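PDB 5C3O: thymine dioxygenase from Neurospora crassa, which probably acts as a non-haem iron, 2-oxoglutarate-dependent dioxygenase that hydroxylates the methyl group of thymine. Local coordinates for residues N9-V14 against S237-F242; A213-D218 against V272-E277; G41-G46 against D266-T271; F47-N52 against E249-V254. All coordinates share one frame; numbering follows the deposited sequence.

How the interactions relate
Interactions 1, 3 and 4 each pair a part of the first 52 residues with a part beyond residue 236, whereas interaction 2 lies within 213-277 and holds the metal. Segment 41-46 (interaction 3) carries the end of helix 28-44 and leads into strand 47-51 (interaction 4), and interaction 4 is nested inside the loop that interaction 3 closes. On the later side, 266-271 passes directly into 272-277. The centres of interactions 1 and 3 are about 13 Å apart. Those of interactions 2 and 4 are about 19 Å apart, yet the ring of F47 still packs edge-to-face with that of metal ligand H273. The N-terminal region is thus built onto the double-stranded beta-helix and reaches its metal centre.

Interaction 1. Residues N9-V14 against S237-F242; sequences NEDGLV and SPNGQF
The type I' turn E10-L13, which closes the hairpin of strands 8-10 and 13-19, pushes D11 and G12 against the loop S237-Q241 that joins strands 233-236 and 242-244. D11 and G12 both have positive phi, as this turn requires. The carboxylate of D11 is the main polar group here. CG is anti to the backbone N of D11 (chi1 -162°), which carries OD2 to S237 OG at 2.6 Å; the hydroxyl donates, arriving on the anti side of OD2 and 20° out of the carboxylate plane. The second oxygen, D11 OD1, takes a weak bond of 3.2 Å from N239 ND2, with the amide plane steeply turned, 75° from the carboxylate. The CG methylene of Q241 also stands close, 3.2 Å from D11 OD2. S237 OG is also an acceptor, receiving G240 N at 2.9 Å in an ST motif and Q241 N at 3.2 Å. Beside this polar cluster, P238 CG rests 3.6 Å from G12 O, and L13 CG lies 4.1 Å from S237 CA. With its proton given to D11 and two N-H groups received, S237 OG has three partners, an arrangement consistent with a fixed hydroxyl and a loop shape tied to the hairpin turn.

Interaction 2. Residues A213-D218 against V272-E277; sequences AGEHTD and VHRVVE. With CA (calcium ion), chain H.
H273 meets H216 through one antiparallel hydrogen-bonded bridge, with H216 N 3.0 Å from H273 O and H273 N 2.9 Å from H216 O. From this bridge the H273 side chain can be followed outward. CB starts off away from 213-218, but CG sits between the backbone N and the carbonyl carbon (chi1 62°), which brings the ring back toward 213-218, with NE2 facing the metal. CG lies near H216 O; ND1 donates to T271 O just before the strand, which fixes the ring rotation and leaves NE2 for the metal. CD2 faces H216 CE1. H273 CE1 comes 3.2 Å from D218 OD1, which sits at the ring edge, and also lies over one face of the H216 ring. The two imidazoles are inclined at 46°, neither stacked nor edge-to-face. At the tip, H273 NE2 binds calcium at 2.2 Å. H216 NE2 (2.4 Å) and D218 OD1 (2.2 Å) also bind the calcium, with two waters. In the second shell, H216 ND1 donates to G214 O at 3.0 Å, while T223 and N255 hold D218 OD2. Farther out, E215 OE1 and R274 NH1 form a weak salt bridge, and Q234 OE1 holds R274 NE. Two histidines and one carboxylate make the facial triad of 2-oxoglutarate oxygenases, with calcium probably occupying the iron position and the waters lying where, in relatives, the cosubstrate usually coordinates.

Interaction 3. Residues G41-G46 against D266-T271; sequences GFQTAG and DTIKST
K269 sets CG opposite its own carbonyl carbon (chi1 -55°) and then runs fully extended, so that its methylenes lie along the carbonyl oxygens at the end of helix 28-44. K269 CE comes 3.5 Å from Q43 O, and NZ reaches T44 O at 3.0 Å, arriving in the carbonyl plane on a lone pair. T271 has the same first torsion (chi1 -59°), which aims OG1 at A45 O, 2.6 Å away; the hydroxyl donates from above the carbonyl plane, 42° out of it. Earlier in the helix, the backbone contributes as well: K269 N donates to F42 O at 3.1 Å. The segment 266-271, which links helix 258-263 to strand 273-275, therefore supplies donors at the C-terminus of a helix, where carbonyls run out of amide partners from their own helix. G46 is the first residue to leave helical geometry and has positive phi; its CA packs close against K269 O and T271 OG1. Water 3 joins the same place, accepting from T271 N and lying 2.9 Å from G46 O. There is an apolar part too. I268 CG2 packs 3.9 Å from F42 CB, while the F42 ring turns away toward V254 and A256 of strand 251-256 and I169 of helix 147-173. On the outer side, Q43 CG lies 3.5 Å from T267 O. The ammonium of K269 sits at the negative end of the helix dipole, which would be expected to favour its charge.

Interaction 4. Residues F47-N52 against E249-V254; sequences FIYLKN and ENTVVV
V253 and Y49 lie side by side on one face of the sheet, and V253 CG2 sits over the centre of the Y49 ring. The CH-pi distance from V253 CG2 to the Y49 ring centroid is 4.1 Å and the methyl is 12° off the ring normal. The other methyl of V253, CG1, is anti to the backbone N (chi1 -172°) and is thereby turned toward F47, meeting its ring at the edge, in plane, 3.7 Å from CD2. T251 CG2 approaches the Y49 ring obliquely, 3.5 Å from CD2. I48, L50, V252 and V254 fill the reverse face: I48 CG1 packs on V254 CB, L50 CB on V252 CG1, and L50 CD1 reaches V254 CG2 at 3.9 Å. Helix 28-44 covers part of that face through I38 and F42. Strands 47-51 and 251-256, antiparallel at 156°, are inner neighbours in the large mixed sheet of the double-stranded beta-helix fold; 13-19 flanks the first and 222-227 the second, so an N-terminal strand extends the sheet. I48 and V254 exchange two bonds, as do L50 and V252; I48 N lies 2.8 Å from V254 O. L50 O has a second donor, T251 OG1 at 3.2 Å, coming from well above the carbonyl plane. Toward the polar end, water 4 spans the strands, accepting from N52 N and donating to N250 O, both at 2.8 Å. K51 NZ turns to E4, and Y49 OH bonds T246 O. The chemistry is that of a sheet interior: paired peptide groups satisfy one another, aliphatic groups pack on both faces, with the Y49 ring on one, and water replaces direct pairing where the strands diverge.

Interaction 1. Residues N9-V14 against S237-F242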
# COMPACT_ATOMS: atom_id res chain seq x y z
N ASN A 9 -7.52 16.99 -6.66
CA ASN A 9 -8.59 17.93 -6.38
C ASN A 9 -9.47 18.05 -7.62
O ASN A 9 -9.14 18.77 -8.56
CB ASN A 9 -8.02 19.30 -5.97
CG ASN A 9 -9.09 20.24 -5.44
OD1 ASN A 9 -10.28 19.92 -5.41
ND2 ASN A 9 -8.66 21.42 -5.01
N GLU A 10 -10.58 17.32 -7.62
CA GLU A 10 -11.43 17.21 -8.81
C GLU A 10 -12.79 16.62 -8.46
O GLU A 10 -12.87 15.60 -7.77
CB GLU A 10 -10.74 16.34 -9.85
CG GLU A 10 -11.41 16.31 -11.21
CD GLU A 10 -10.59 15.54 -12.24
OE1 GLU A 10 -11.14 14.62 -12.87
OE2 GLU A 10 -9.39 15.86 -12.40
N ASP A 11 -13.86 17.26 -8.93
CA ASP A 11 -15.23 16.77 -8.78
C ASP A 11 -15.63 16.58 -7.31
O ASP A 11 -16.38 15.66 -6.98
CB ASP A 11 -15.41 15.46 -9.57
CG ASP A 11 -16.87 15.13 -9.83
OD1 ASP A 11 -17.61 15.99 -10.36
OD2 ASP A 11 -17.28 13.99 -9.51
N GLY A 12 -15.14 17.46 -6.45
CA GLY A 12 -15.39 17.37 -5.01
C GLY A 12 -14.54 16.34 -4.27
O GLY A 12 -14.68 16.17 -3.06
N LEU A 13 -13.65 15.65 -4.98
CA LEU A 13 -12.74 14.68 -4.37
C LEU A 13 -11.42 15.38 -4.07
O LEU A 13 -10.73 15.83 -4.98
CB LEU A 13 -12.51 13.48 -5.30
CG LEU A 13 -12.20 12.12 -4.66
CD1 LEU A 13 -11.55 11.20 -5.69
CD2 LEU A 13 -11.30 12.22 -3.44
N VAL A 14 -11.09 15.47 -2.78
CA VAL A 14 -9.84 16.10 -2.35
C VAL A 14 -9.00 15.08 -1.58
O VAL A 14 -9.33 14.70 -0.47
CB VAL A 14 -10.12 17.34 -1.48
CG1 VAL A 14 -8.82 18.09 -1.19
CG2 VAL A 14 -11.12 18.27 -2.16
N SER A 237 -15.58 9.80 -6.67
CA SER A 237 -15.88 11.08 -6.04
C SER A 237 -17.17 10.96 -5.23
O SER A 237 -17.91 9.98 -5.39
CB SER A 237 -16.04 12.17 -7.10
OG SER A 237 -17.29 12.05 -7.77
N PRO A 238 -17.46 11.94 -4.36
CA PRO A 238 -18.75 11.95 -3.67
C PRO A 238 -19.94 12.10 -4.63
O PRO A 238 -21.03 11.63 -4.32
CB PRO A 238 -18.65 13.16 -2.73
CG PRO A 238 -17.57 14.01 -3.30
CD PRO A 238 -16.60 13.05 -3.90
N ASN A 239 -19.71 12.74 -5.77
CA ASN A 239 -20.73 12.85 -6.82
C ASN A 239 -20.95 11.51 -7.53
O ASN A 239 -22.08 11.17 -7.88
CB ASN A 239 -20.35 13.93 -7.84
CG ASN A 239 -20.40 15.33 -7.26
OD1 ASN A 239 -21.07 15.58 -6.25
ND2 ASN A 239 -19.70 16.26 -7.90
N GLY A 240 -19.87 10.76 -7.73
CA GLY A 240 -19.96 9.37 -8.20
C GLY A 240 -19.14 8.95 -9.41
O GLY A 240 -19.32 7.83 -9.90
N GLN A 241 -18.26 9.82 -9.90
CA GLN A 241 -17.38 9.44 -11.02
C GLN A 241 -15.96 9.12 -10.55
O GLN A 241 -15.52 9.56 -9.49
CB GLN A 241 -17.37 10.50 -12.13
CG GLN A 241 -16.76 11.85 -11.77
CD GLN A 241 -16.13 12.56 -12.96
OE1 GLN A 241 -15.66 11.92 -13.91
NE2 GLN A 241 -16.10 13.89 -12.92
N PHE A 242 -15.24 8.35 -11.36
CA PHE A 242 -13.91 7.87 -11.01
C PHE A 242 -12.82 8.83 -11.47
O PHE A 242 -12.61 9.02 -12.66
CB PHE A 242 -13.70 6.47 -11.59
CG PHE A 242 -14.43 5.41 -10.83
CD1 PHE A 242 -15.78 5.18 -11.06
CD2 PHE A 242 -13.78 4.66 -9.86
CE1 PHE A 242 -16.46 4.20 -10.35
CE2 PHE A 242 -14.46 3.68 -9.15
CZ PHE A 242 -15.80 3.45 -9.40

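Interaction 2. Residues A213-D218 against V272-E277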
# COMPACT_ATOMS: atom_id res chain seq x y z
N ALA A 213 -16.11 -3.29 -13.13
CA ALA A 213 -16.28 -4.40 -12.17
C ALA A 213 -14.97 -4.79 -11.47
O ALA A 213 -14.88 -5.86 -10.86
CB ALA A 213 -16.92 -5.61 -12.84
N GLY A 214 -13.96 -3.93 -11.57
CA GLY A 214 -12.80 -3.96 -10.69
C GLY A 214 -13.02 -2.99 -9.54
O GLY A 214 -12.13 -2.75 -8.73
N GLU A 215 -14.23 -2.42 -9.48
CA GLU A 215 -14.62 -1.48 -8.44
C GLU A 215 -14.80 -2.21 -7.12
O GLU A 215 -15.55 -3.19 -7.05
CB GLU A 215 -15.93 -0.79 -8.82
CG GLU A 215 -15.84 0.06 -10.08
CD GLU A 215 -17.19 0.56 -10.56
OE1 GLU A 215 -17.37 0.66 -11.79
OE2 GLU A 215 -18.06 0.85 -9.71
N HIS A 216 -14.13 -1.73 -6.08
CA HIS A 216 -14.18 -2.37 -4.77
C HIS A 216 -13.70 -1.45 -3.65
O HIS A 216 -13.09 -0.40 -3.90
CB HIS A 216 -13.31 -3.63 -4.78
CG HIS A 216 -11.84 -3.33 -4.83
ND1 HIS A 216 -11.23 -2.73 -5.90
CD2 HIS A 216 -10.86 -3.55 -3.92
CE1 HIS A 216 -9.94 -2.59 -5.66
NE2 HIS A 216 -9.69 -3.08 -4.46
N THR A 217 -14.01 -1.85 -2.42
CA THR A 217 -13.37 -1.30 -1.24
C THR A 217 -12.47 -2.38 -0.69
O THR A 217 -12.76 -3.57 -0.84
CB THR A 217 -14.39 -0.91 -0.14
OG1 THR A 217 -14.99 -2.09 0.40
CG2 THR A 217 -15.46 0.01 -0.68
N ASP A 218 -11.36 -1.98 -0.07
CA ASP A 218 -10.47 -2.93 0.57
C ASP A 218 -11.05 -3.43 1.89
O ASP A 218 -11.86 -2.75 2.52
CB ASP A 218 -9.09 -2.31 0.81
CG ASP A 218 -8.36 -1.97 -0.48
OD1 ASP A 218 -8.87 -2.29 -1.58
OD2 ASP A 218 -7.26 -1.39 -0.39
N VAL A 272 -14.69 3.47 -2.41
CA VAL A 272 -14.69 2.63 -3.61
C VAL A 272 -13.63 3.14 -4.59
O VAL A 272 -13.48 4.35 -4.78
CB VAL A 272 -16.07 2.64 -4.31
CG1 VAL A 272 -16.03 1.89 -5.63
CG2 VAL A 272 -17.13 2.04 -3.39
N HIS A 273 -12.88 2.22 -5.18
CA HIS A 273 -11.84 2.57 -6.14
C HIS A 273 -11.59 1.40 -7.09
O HIS A 273 -12.15 0.32 -6.91
CB HIS A 273 -10.56 2.96 -5.39
CG HIS A 273 -9.98 1.85 -4.57
ND1 HIS A 273 -10.54 1.43 -3.39
CD2 HIS A 273 -8.89 1.07 -4.78
CE1 HIS A 273 -9.82 0.44 -2.89
NE2 HIS A 273 -8.82 0.20 -3.72
N ARG A 274 -10.75 1.62 -8.10
CA ARG A 274 -10.45 0.57 -9.09
C ARG A 274 -9.15 0.88 -9.83
O ARG A 274 -8.75 2.04 -9.92
CB ARG A 274 -11.59 0.45 -10.10
CG ARG A 274 -11.69 1.63 -11.06
CD ARG A 274 -12.96 1.63 -11.89
NE ARG A 274 -13.00 2.79 -12.78
CZ ARG A 274 -14.04 3.13 -13.54
NH1 ARG A 274 -15.15 2.40 -13.55
NH2 ARG A 274 -13.96 4.21 -14.31
N VAL A 275 -8.52 -0.17 -10.36
CA VAL A 275 -7.33 0.00 -11.20
C VAL A 275 -7.70 -0.16 -12.67
O VAL A 275 -8.54 -0.98 -13.03
CB VAL A 275 -6.17 -0.95 -10.81
CG1 VAL A 275 -5.76 -0.72 -9.36
CG2 VAL A 275 -6.53 -2.41 -11.05
N VAL A 276 -7.04 0.63 -13.51
CA VAL A 276 -7.41 0.79 -14.91
C VAL A 276 -6.14 0.90 -15.75
O VAL A 276 -5.11 1.37 -15.26
CB VAL A 276 -8.31 2.03 -15.08
CG1 VAL A 276 -8.22 2.64 -16.47
CG2 VAL A 276 -9.76 1.69 -14.74
N GLU A 277 -6.20 0.46 -17.00
CA GLU A 277 -5.09 0.64 -17.94
C GLU A 277 -5.01 2.12 -18.31
O GLU A 277 -6.01 2.71 -18.72
CB GLU A 277 -5.28 -0.21 -19.20
CG GLU A 277 -4.81 -1.66 -19.07
CD GLU A 277 -5.58 -2.46 -18.04
OE1 GLU A 277 -5.01 -3.44 -17.51
OE2 GLU A 277 -6.74 -2.12 -17.75
CA CA H . -7.92 -1.82 -3.53
O HOH W 1 -6.05 -0.31 -3.05
O HOH W 2 -6.65 -1.25 -5.41

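Interaction 3. Residues G41-G46 against D266-T271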
# COMPACT_ATOMS: atom_id res chain seq x y z
N GLY A 41 -8.29 13.50 6.13
CA GLY A 41 -8.23 12.85 4.83
C GLY A 41 -8.98 11.54 4.80
O GLY A 41 -9.74 11.27 3.88
N PHE A 42 -8.77 10.71 5.82
CA PHE A 42 -9.46 9.42 5.93
C PHE A 42 -10.96 9.58 6.21
O PHE A 42 -11.75 8.71 5.83
CB PHE A 42 -8.84 8.53 7.01
CG PHE A 42 -7.49 7.96 6.64
CD1 PHE A 42 -7.31 7.31 5.42
CD2 PHE A 42 -6.42 8.03 7.51
CE1 PHE A 42 -6.07 6.78 5.07
CE2 PHE A 42 -5.19 7.49 7.18
CZ PHE A 42 -5.01 6.87 5.95
N GLN A 43 -11.33 10.67 6.88
CA GLN A 43 -12.75 10.94 7.17
C GLN A 43 -13.54 11.46 5.97
O GLN A 43 -14.75 11.27 5.90
CB GLN A 43 -12.88 11.93 8.32
CG GLN A 43 -12.62 11.34 9.70
CD GLN A 43 -12.79 12.36 10.80
OE1 GLN A 43 -12.53 13.55 10.61
NE2 GLN A 43 -13.23 11.91 11.97
N THR A 44 -12.86 12.14 5.05
CA THR A 44 -13.53 12.77 3.92
C THR A 44 -13.35 11.95 2.64
O THR A 44 -14.32 11.43 2.11
CB THR A 44 -13.02 14.21 3.69
OG1 THR A 44 -11.60 14.20 3.59
CG2 THR A 44 -13.44 15.11 4.84
N ALA A 45 -12.11 11.82 2.18
CA ALA A 45 -11.81 11.08 0.94
C ALA A 45 -11.58 9.58 1.15
O ALA A 45 -11.80 8.78 0.23
CB ALA A 45 -10.60 11.69 0.25
N GLY A 46 -11.11 9.20 2.34
CA GLY A 46 -10.72 7.81 2.62
C GLY A 46 -9.35 7.45 2.05
O GLY A 46 -8.90 6.32 2.19
N ASP A 266 -17.91 3.81 11.20
CA ASP A 266 -18.14 4.52 9.94
C ASP A 266 -17.92 6.04 10.00
O ASP A 266 -18.53 6.79 9.25
CB ASP A 266 -19.53 4.18 9.39
CG ASP A 266 -19.63 2.74 8.97
OD1 ASP A 266 -18.92 2.36 8.00
OD2 ASP A 266 -20.39 1.98 9.60
N THR A 267 -17.01 6.48 10.87
CA THR A 267 -16.53 7.86 10.83
C THR A 267 -15.39 7.97 9.81
O THR A 267 -15.18 9.02 9.21
CB THR A 267 -16.09 8.35 12.23
OG1 THR A 267 -15.28 7.38 12.88
CG2 THR A 267 -17.32 8.62 13.09
N ILE A 268 -14.66 6.88 9.58
CA ILE A 268 -13.64 6.83 8.53
C ILE A 268 -14.20 6.07 7.33
O ILE A 268 -14.80 5.01 7.49
CB ILE A 268 -12.33 6.19 9.06
CG1 ILE A 268 -11.62 7.17 10.00
CG2 ILE A 268 -11.41 5.79 7.91
CD1 ILE A 268 -10.64 6.51 10.95
N LYS A 269 -13.98 6.62 6.13
CA LYS A 269 -14.51 6.02 4.91
C LYS A 269 -13.58 4.98 4.32
O LYS A 269 -12.36 5.20 4.20
CB LYS A 269 -14.75 7.10 3.86
CG LYS A 269 -15.63 8.23 4.32
CD LYS A 269 -16.17 9.03 3.15
CE LYS A 269 -17.09 10.15 3.62
NZ LYS A 269 -17.29 11.15 2.54
N SER A 270 -14.16 3.84 3.95
CA SER A 270 -13.54 2.88 3.06
C SER A 270 -14.11 3.17 1.68
O SER A 270 -15.23 2.77 1.36
CB SER A 270 -13.87 1.45 3.51
OG SER A 270 -13.16 0.50 2.74
N THR A 271 -13.35 3.90 0.87
CA THR A 271 -13.83 4.47 -0.38
C THR A 271 -13.66 3.52 -1.57
O THR A 271 -12.62 2.87 -1.72
CB THR A 271 -13.10 5.80 -0.67
OG1 THR A 271 -13.33 6.72 0.40
CG2 THR A 271 -13.60 6.43 -1.97
O HOH W 3 -10.54 4.08 1.41

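Interaction 4. Residues F47-N52 against E249-V254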
# COMPACT_ATOMS: atom_id res chain seq x y z
N PHE A 47 -8.70 8.43 1.41
CA PHE A 47 -7.42 8.28 0.74
C PHE A 47 -6.55 9.47 1.09
O PHE A 47 -7.06 10.59 1.17
CB PHE A 47 -7.60 8.28 -0.78
CG PHE A 47 -7.78 6.91 -1.39
CD1 PHE A 47 -9.02 6.29 -1.40
CD2 PHE A 47 -6.71 6.27 -2.00
CE1 PHE A 47 -9.18 5.04 -1.97
CE2 PHE A 47 -6.87 5.02 -2.57
CZ PHE A 47 -8.10 4.41 -2.56
N ILE A 48 -5.26 9.24 1.28
CA ILE A 48 -4.26 10.31 1.39
C ILE A 48 -3.00 9.90 0.63
O ILE A 48 -2.79 8.72 0.34
CB ILE A 48 -3.88 10.60 2.86
CG1 ILE A 48 -3.09 9.43 3.46
CG2 ILE A 48 -5.11 10.92 3.69
CD1 ILE A 48 -2.71 9.61 4.91
N TYR A 49 -2.17 10.88 0.30
CA TYR A 49 -0.82 10.64 -0.17
C TYR A 49 0.12 11.07 0.93
O TYR A 49 -0.07 12.13 1.53
CB TYR A 49 -0.50 11.49 -1.40
CG TYR A 49 -1.06 11.04 -2.73
CD1 TYR A 49 -2.38 10.61 -2.86
CD2 TYR A 49 -0.29 11.11 -3.89
CE1 TYR A 49 -2.89 10.23 -4.09
CE2 TYR A 49 -0.79 10.75 -5.12
CZ TYR A 49 -2.09 10.31 -5.22
OH TYR A 49 -2.60 9.94 -6.44
N LEU A 50 1.15 10.27 1.20
CA LEU A 50 2.23 10.67 2.09
C LEU A 50 3.55 10.88 1.35
O LEU A 50 3.88 10.12 0.44
CB LEU A 50 2.43 9.62 3.19
CG LEU A 50 1.29 9.39 4.18
CD1 LEU A 50 1.60 8.20 5.08
CD2 LEU A 50 1.04 10.64 5.00
N LYS A 51 4.30 11.90 1.75
CA LYS A 51 5.67 12.11 1.27
C LYS A 51 6.62 12.16 2.46
O LYS A 51 6.19 12.27 3.62
CB LYS A 51 5.78 13.40 0.44
CG LYS A 51 5.63 14.68 1.25
CD LYS A 51 5.10 15.84 0.42
CE LYS A 51 6.16 16.49 -0.45
NZ LYS A 51 7.03 17.42 0.32
N ASN A 52 7.92 12.09 2.17
CA ASN A 52 8.96 12.08 3.19
C ASN A 52 8.72 11.01 4.25
O ASN A 52 8.80 11.27 5.45
CB ASN A 52 9.13 13.47 3.82
CG ASN A 52 9.64 14.50 2.82
OD1 ASN A 52 10.18 14.15 1.78
ND2 ASN A 52 9.48 15.78 3.15
N GLU A 249 5.93 11.46 -7.58
CA GLU A 249 7.20 10.79 -7.33
C GLU A 249 7.56 10.82 -5.84
O GLU A 249 7.36 11.83 -5.17
CB GLU A 249 8.31 11.45 -8.16
CG GLU A 249 9.51 10.54 -8.40
CD GLU A 249 10.66 11.26 -9.08
OE1 GLU A 249 11.72 10.61 -9.26
OE2 GLU A 249 10.52 12.45 -9.43
N ASN A 250 8.10 9.70 -5.35
CA ASN A 250 8.48 9.54 -3.94
C ASN A 250 7.30 9.76 -2.98
O ASN A 250 7.43 10.37 -1.92
CB ASN A 250 9.67 10.44 -3.58
CG ASN A 250 10.90 10.12 -4.40
OD1 ASN A 250 11.20 8.96 -4.67
ND2 ASN A 250 11.63 11.16 -4.82
N THR A 251 6.15 9.23 -3.38
CA THR A 251 4.92 9.36 -2.63
C THR A 251 4.33 7.95 -2.47
O THR A 251 4.53 7.09 -3.32
CB THR A 251 3.96 10.32 -3.37
OG1 THR A 251 3.45 11.30 -2.45
CG2 THR A 251 2.81 9.59 -4.06
N VAL A 252 3.62 7.73 -1.37
CA VAL A 252 2.89 6.48 -1.16
C VAL A 252 1.42 6.82 -0.97
O VAL A 252 1.07 7.77 -0.28
CB VAL A 252 3.45 5.66 0.03
CG1 VAL A 252 3.28 6.38 1.36
CG2 VAL A 252 2.82 4.28 0.08
N VAL A 253 0.55 6.04 -1.61
CA VAL A 253 -0.89 6.27 -1.52
C VAL A 253 -1.42 5.37 -0.41
O VAL A 253 -1.12 4.19 -0.37
CB VAL A 253 -1.60 5.97 -2.86
CG1 VAL A 253 -3.06 6.41 -2.81
CG2 VAL A 253 -0.88 6.66 -4.01
N VAL A 254 -2.20 5.96 0.49
CA VAL A 254 -2.73 5.23 1.64
C VAL A 254 -4.24 5.37 1.70
O VAL A 254 -4.76 6.48 1.66
CB VAL A 254 -2.12 5.74 2.96
CG1 VAL A 254 -2.48 4.82 4.11
CG2 VAL A 254 -0.61 5.87 2.83
O HOH W 4 9.02 12.04 -0.42